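Local coordinates for protein putative hydrolase YdeN (Bacillus subtilis, PDB 1UXO) that probably acts as a serine hydrolase of the alpha/beta-hydrolase fold, at residues Y8-Y13 with D37-P42; A132-K137 with Y159-G164. The protein carries 2 engineered substitutions. One frame throughout, in Å; residues are numbered along the deposited sequence.

Interaction 1: residues Y8-Y13 with D37-P42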
loop_
_atom_site.group_PDB
_atom_site.type_symbol
_atom_site.label_atom_id
_atom_site.label_comp_id
_atom_site.label_asym_id
_atom_site.label_seq_id
_atom_site.Cartn_x
_atom_site.Cartn_y
_atom_site.Cartn_z
ATOM N N TYR A 8 -5.605 -6.332 -4.549
ATOM C CA TYR A 8 -6.133 -6.042 -3.213
ATOM C C TYR A 8 -5.781 -4.610 -2.844
ATOM O O TYR A 8 -4.658 -4.156 -3.112
ATOM C CB TYR A 8 -5.596 -7.007 -2.163
ATOM C CG TYR A 8 -6.167 -8.402 -2.222
ATOM C CD1 TYR A 8 -7.519 -8.647 -1.992
ATOM C CD2 TYR A 8 -5.374 -9.479 -2.565
ATOM C CE1 TYR A 8 -8.021 -9.972 -2.013
ATOM C CE2 TYR A 8 -5.854 -10.746 -2.590
ATOM C CZ TYR A 8 -7.184 -10.987 -2.367
ATOM O OH TYR A 8 -7.650 -12.284 -2.411
ATOM N N ILE A 9 -6.711 -3.909 -2.219
ATOM C CA ILE A 9 -6.509 -2.512 -1.837
ATOM C C ILE A 9 -6.638 -2.411 -0.323
ATOM O O ILE A 9 -7.658 -2.852 0.253
ATOM C CB ILE A 9 -7.513 -1.619 -2.551
ATOM C CG1 ILE A 9 -7.369 -1.716 -4.051
ATOM C CG2 ILE A 9 -7.410 -0.101 -2.083
ATOM C CD1 ILE A 9 -8.654 -1.252 -4.784
ATOM N N ILE A 10 -5.621 -1.838 0.319
ATOM C CA ILE A 10 -5.543 -1.806 1.795
ATOM C C ILE A 10 -5.371 -0.368 2.302
ATOM O O ILE A 10 -4.415 0.345 1.955
ATOM C CB ILE A 10 -4.365 -2.698 2.317
ATOM C CG1 ILE A 10 -4.426 -4.103 1.761
ATOM C CG2 ILE A 10 -4.358 -2.699 3.873
ATOM C CD1 ILE A 10 -3.694 -4.363 0.495
ATOM N N HIS A 11 -6.281 0.031 3.180
ATOM C CA HIS A 11 -6.366 1.388 3.700
ATOM C C HIS A 11 -5.465 1.613 4.908
ATOM O O HIS A 11 -4.766 0.730 5.344
ATOM C CB HIS A 11 -7.829 1.702 4.087
ATOM C CG HIS A 11 -8.316 0.892 5.253
ATOM N ND1 HIS A 11 -7.876 1.098 6.542
ATOM C CD2 HIS A 11 -9.189 -0.148 5.309
ATOM C CE1 HIS A 11 -8.462 0.216 7.351
ATOM N NE2 HIS A 11 -9.282 -0.537 6.630
ATOM N N GLY A 12 -5.490 2.830 5.435
ATOM C CA GLY A 12 -4.656 3.236 6.563
ATOM C C GLY A 12 -5.464 3.472 7.828
ATOM O O GLY A 12 -6.598 2.982 7.998
ATOM N N TYR A 13 -4.848 4.231 8.726
ATOM C CA TYR A 13 -5.453 4.692 9.993
ATOM C C TYR A 13 -6.743 5.506 9.774
ATOM O O TYR A 13 -6.829 6.394 8.895
ATOM C CB TYR A 13 -4.400 5.514 10.717
ATOM C CG TYR A 13 -4.866 6.222 11.952
ATOM C CD1 TYR A 13 -5.451 5.533 12.994
ATOM C CD2 TYR A 13 -4.679 7.602 12.090
ATOM C CE1 TYR A 13 -5.896 6.218 14.163
ATOM C CE2 TYR A 13 -5.119 8.282 13.258
ATOM C CZ TYR A 13 -5.702 7.564 14.278
ATOM O OH TYR A 13 -6.172 8.220 15.413
ATOM N N ASP A 37 -10.473 -6.036 -4.912
ATOM C CA ASP A 37 -11.165 -6.141 -3.623
ATOM C C ASP A 37 -10.491 -5.226 -2.608
ATOM O O ASP A 37 -9.291 -5.283 -2.425
ATOM C CB ASP A 37 -11.192 -7.587 -3.162
ATOM C CG ASP A 37 -12.027 -8.452 -4.127
ATOM O OD1 ASP A 37 -13.281 -8.437 -4.003
ATOM O OD2 ASP A 37 -11.533 -9.068 -5.106
ATOM N N ILE A 38 -11.275 -4.324 -2.021
ATOM C CA ILE A 38 -10.821 -3.462 -0.981
ATOM C C ILE A 38 -10.949 -4.180 0.364
ATOM O O ILE A 38 -12.053 -4.569 0.755
ATOM C CB ILE A 38 -11.615 -2.142 -0.950
ATOM C CG1 ILE A 38 -11.730 -1.474 -2.356
ATOM C CG2 ILE A 38 -10.949 -1.229 0.073
ATOM C CD1 ILE A 38 -12.875 -0.551 -2.505
ATOM N N LEU A 39 -9.847 -4.306 1.078
ATOM C CA LEU A 39 -9.834 -5.051 2.325
ATOM C C LEU A 39 -9.977 -4.104 3.487
ATOM O O LEU A 39 -9.152 -3.165 3.628
ATOM C CB LEU A 39 -8.508 -5.780 2.476
ATOM C CG LEU A 39 -8.226 -6.814 1.416
ATOM C CD1 LEU A 39 -6.965 -7.592 1.786
ATOM C CD2 LEU A 39 -9.383 -7.751 1.223
ATOM N N ASN A 40 -10.849 -4.421 4.415
ATOM C CA ASN A 40 -10.948 -3.674 5.644
ATOM C C ASN A 40 -10.080 -4.305 6.708
ATOM O O ASN A 40 -10.004 -5.543 6.821
ATOM C CB ASN A 40 -12.384 -3.624 6.125
ATOM C CG ASN A 40 -13.237 -2.730 5.290
ATOM O OD1 ASN A 40 -12.990 -1.517 5.261
ATOM N ND2 ASN A 40 -14.242 -3.294 4.598
HETATM N N MSE A 41 -9.427 -3.455 7.497
HETATM C CA MSE A 41 -8.638 -3.903 8.637
HETATM C C MSE A 41 -9.411 -3.717 9.951
HETATM O O MSE A 41 -10.245 -2.812 10.065
HETATM C CB MSE A 41 -7.323 -3.137 8.688
HETATM C CG MSE A 41 -6.477 -3.328 7.452
HETATM SE SE MSE A 41 -5.613 -5.113 7.336
HETATM C CE MSE A 41 -6.669 -5.857 5.753
ATOM N N PRO A 42 -9.128 -4.536 10.959
ATOM C CA PRO A 42 -9.818 -4.382 12.253
ATOM C C PRO A 42 -9.412 -3.130 13.018
ATOM O O PRO A 42 -8.281 -2.718 13.018
ATOM C CB PRO A 42 -9.453 -5.654 13.015
ATOM C CG PRO A 42 -8.301 -6.204 12.347
ATOM C CD PRO A 42 -8.207 -5.670 10.947
#
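Ile9 and Ile38 face each other in parallel register, their side chains crossing at a slant, where strand 6-10 meets strand 35-39, one of the two outermost strands within the chain in the parallel sheet of this alpha/beta-hydrolase fold. The two strands belong to one beta-alpha-beta unit, with helix 22-31 between them. Ile9 grips the outer strand through its own backbone: its N donates to Asp37 O at 2.9 Å, and its O accepts from Leu39 N in a nearly straight bond (170° at the hydrogen). On the face that carries both isoleucines, Ile9 CD1 meets Ile38 CG1 at 3.9 Å. Phe22 of helix 22-31 touches both side chains. On the other face Leu39 packs tightly against the Tyr8 ring, its CD2 3.8 Å from CD1 of the ring. The Tyr8 hydroxyl reaches beyond the strands to Thr62.

Past the strands the backbones part, and His11 bridges the gap. Its CG sits between the backbone N and the carbonyl carbon (chi1 67°), which turns the ring toward the outer segment. NE2 accepts the N-H of Met41, a selenomethionine, at 3.0 Å, although the donor lies 33° out of the ring plane. A phenylalanine here would probably leave Met41 N without its acceptor and the two diverging chains without this link.

The looser side is at Asp37 and Asn40. The Asp37 carboxylate turns to Gln6 and Gln35; it is CB of this side chain that borders the Tyr8 ring, while Asp37 O lies at the ring edge. Asn40 is exposed; its CB points away from the inner segment, and OD1 bonds to Ser17 N. The other ring nitrogen, His11 ND1, donates to Gly12 O at 2.7 Å, in the ring plane and on a lone pair of that carbonyl.

Interaction 2: residues A132-K137 with Y159-G164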
loop_
_atom_site.group_PDB
_atom_site.type_symbol
_atom_site.label_atom_id
_atom_site.label_comp_id
_atom_site.label_asym_id
_atom_site.label_seq_id
_atom_site.Cartn_x
_atom_site.Cartn_y
_atom_site.Cartn_z
ATOM N N ALA A 132 6.449 0.240 -6.534
ATOM C CA ALA A 132 6.351 1.686 -6.636
ATOM C C ALA A 132 5.839 2.292 -5.354
ATOM O O ALA A 132 5.096 1.638 -4.584
ATOM C CB ALA A 132 5.436 2.093 -7.790
ATOM N N VAL A 133 6.321 3.500 -5.117
ATOM C CA VAL A 133 5.864 4.407 -4.050
ATOM C C VAL A 133 5.337 5.712 -4.689
ATOM O O VAL A 133 5.993 6.339 -5.558
ATOM C CB VAL A 133 6.983 4.737 -3.093
ATOM C CG1 VAL A 133 6.528 5.748 -2.036
ATOM C CG2 VAL A 133 7.516 3.489 -2.450
ATOM N N ILE A 134 4.122 6.098 -4.320
ATOM C CA ILE A 134 3.529 7.353 -4.795
ATOM C C ILE A 134 3.400 8.240 -3.585
ATOM O O ILE A 134 2.833 7.822 -2.566
ATOM C CB ILE A 134 2.151 7.079 -5.375
ATOM C CG1 ILE A 134 2.305 6.068 -6.530
ATOM C CG2 ILE A 134 1.484 8.384 -5.767
ATOM C CD1 ILE A 134 1.046 5.655 -7.235
ATOM N N ALA A 135 3.930 9.437 -3.660
ATOM C CA ALA A 135 4.001 10.292 -2.475
ATOM C C ALA A 135 3.820 11.722 -2.806
ATOM O O ALA A 135 4.256 12.197 -3.864
ATOM C CB ALA A 135 5.347 10.085 -1.734
ATOM N N SER A 136 3.233 12.443 -1.867
ATOM C CA SER A 136 2.946 13.875 -2.030
ATOM C C SER A 136 3.992 14.741 -1.390
ATOM O O SER A 136 4.276 14.595 -0.209
ATOM C CB SER A 136 1.571 14.201 -1.425
ATOM O OG SER A 136 1.377 15.614 -1.213
ATOM N N LYS A 137 4.532 15.703 -2.145
ATOM C CA LYS A 137 5.550 16.593 -1.611
ATOM C C LYS A 137 5.106 17.391 -0.417
ATOM O O LYS A 137 5.947 17.657 0.450
ATOM C CB LYS A 137 6.116 17.549 -2.681
ATOM C CG LYS A 137 7.335 18.349 -2.270
ATOM C CD LYS A 137 8.447 17.424 -1.824
ATOM C CE LYS A 137 9.865 17.971 -1.855
ATOM N NZ LYS A 137 10.053 19.042 -0.896
ATOM N N TYR A 159 7.049 8.055 -7.509
ATOM C CA TYR A 159 6.237 9.079 -8.194
ATOM C C TYR A 159 5.794 10.164 -7.216
ATOM O O TYR A 159 5.069 9.898 -6.249
ATOM C CB TYR A 159 5.025 8.384 -8.794
ATOM C CG TYR A 159 5.363 7.371 -9.826
ATOM C CD1 TYR A 159 5.535 7.739 -11.159
ATOM C CD2 TYR A 159 5.530 6.057 -9.493
ATOM C CE1 TYR A 159 5.859 6.804 -12.122
ATOM C CE2 TYR A 159 5.871 5.089 -10.475
ATOM C CZ TYR A 159 6.032 5.493 -11.780
ATOM O OH TYR A 159 6.329 4.563 -12.733
ATOM N N GLU A 160 6.329 11.367 -7.404
ATOM C CA GLU A 160 6.087 12.513 -6.590
ATOM C C GLU A 160 4.899 13.259 -7.154
ATOM O O GLU A 160 4.832 13.496 -8.377
ATOM C CB GLU A 160 7.300 13.442 -6.611
ATOM C CG GLU A 160 7.080 14.755 -5.855
ATOM C CD GLU A 160 8.310 15.639 -5.860
ATOM O OE1 GLU A 160 9.411 15.155 -6.146
ATOM O OE2 GLU A 160 8.136 16.836 -5.529
ATOM N N VAL A 161 3.977 13.652 -6.285
ATOM C CA VAL A 161 2.873 14.513 -6.682
ATOM C C VAL A 161 3.116 15.783 -5.878
ATOM O O VAL A 161 3.146 15.752 -4.635
ATOM C CB VAL A 161 1.518 13.915 -6.334
ATOM C CG1 VAL A 161 0.398 14.903 -6.705
ATOM C CG2 VAL A 161 1.335 12.538 -7.016
ATOM N N GLN A 162 3.329 16.907 -6.568
ATOM C CA GLN A 162 3.768 18.115 -5.878
ATOM C C GLN A 162 2.761 18.608 -4.850
ATOM O O GLN A 162 3.133 19.025 -3.737
ATOM C CB GLN A 162 4.111 19.212 -6.909
ATOM C CG GLN A 162 4.838 20.370 -6.298
ATOM C CD GLN A 162 5.312 21.336 -7.355
ATOM O OE1 GLN A 162 4.653 21.472 -8.403
ATOM N NE2 GLN A 162 6.463 21.968 -7.109
ATOM N N HIS A 163 1.493 18.585 -5.209
ATOM C CA HIS A 163 0.433 19.019 -4.323
ATOM C C HIS A 163 -0.604 17.904 -4.182
ATOM O O HIS A 163 -1.649 17.922 -4.812
ATOM C CB HIS A 163 -0.215 20.359 -4.796
ATOM C CG HIS A 163 0.747 21.504 -4.792
ATOM N ND1 HIS A 163 1.375 21.946 -3.640
ATOM C CD2 HIS A 163 1.243 22.251 -5.802
ATOM C CE1 HIS A 163 2.222 22.914 -3.947
ATOM N NE2 HIS A 163 2.171 23.106 -5.251
ATOM N N GLY A 164 -0.306 16.931 -3.341
ATOM C CA GLY A 164 -1.192 15.800 -3.159
ATOM C C GLY A 164 -1.822 15.676 -1.789
ATOM O O GLY A 164 -2.503 14.704 -1.541
#
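Ile134 and Val161 meet through their CG2 methyls, 4.3 Å apart, on the sheet face that also carries Tyr159. The CG1 branch of Ile134 lies 4.2 Å from Tyr159 CB. The Tyr159 ring runs back along the neighbouring strand: CG is anti to the carbonyl carbon (chi1 -63°), and Ala132 CB comes to the ring edge at CE2, 4.0 Å away. Val179 and Val182 of helix 177-188 cover this face at Ile134 and Tyr159, and Phe167 touches Ile134 and Val161.

The backbones join as parallel strands. Tyr159 N donates to Val133 O in an almost straight bond (172° at the hydrogen), and Tyr159 O takes Ala135 N. Ala135 O then receives Val161 N, and Lys137 N closes the row on Val161 O. This is the last strand pair of the alpha/beta-hydrolase sheet, strand 128-136 beside the outermost strand 157-161. Helix 144-153 connects them in a beta-alpha-beta unit and touches Ala135 and Glu160 through Phe144.

At the C-terminal ends the contact turns polar. Ser136 OG, anti to the backbone N (chi1 164°), reaches the returning loop and weakly accepts Gly164 N at 3.0 Å. Its stronger partner is Gly165 O. Ser136 CB also lies 3.6 Å from Gly164 CA, a close fit. Gly164 N has a second weak bond, to Asp138 OD1. Ser136 lies close to Asp139 and His166, both predicted members of the charge relay.

Further out, the extended Glu160 side chain brings OE2 across the aliphatic part of Lys137, 3.6 Å from CB. The opposite charges do not pair: Lys137 NZ stays 5.5 Å from Glu160 OE2.

In the fold
From the N terminus, strand 6-10 runs into the loop that begins at His11, and helix 22-31 brings the chain back to strand 35-39. Interaction 1 closes this first loop. The chain then builds strands 67-72 and 92-98 in the middle of the sheet. Strand 128-136 follows, and helix 144-153 leads to strand 157-161, where interaction 2 closes the second loop. The two loops come in series and neither nest nor cross. They tie the two outermost strands to their inner neighbours on opposite sides of the chain's centre. The centres of interactions 1 and 2 are about 20 Å apart. The nearest atoms of interactions 1 and 2 are about 11 Å apart, so the shared sheet links them without direct touch.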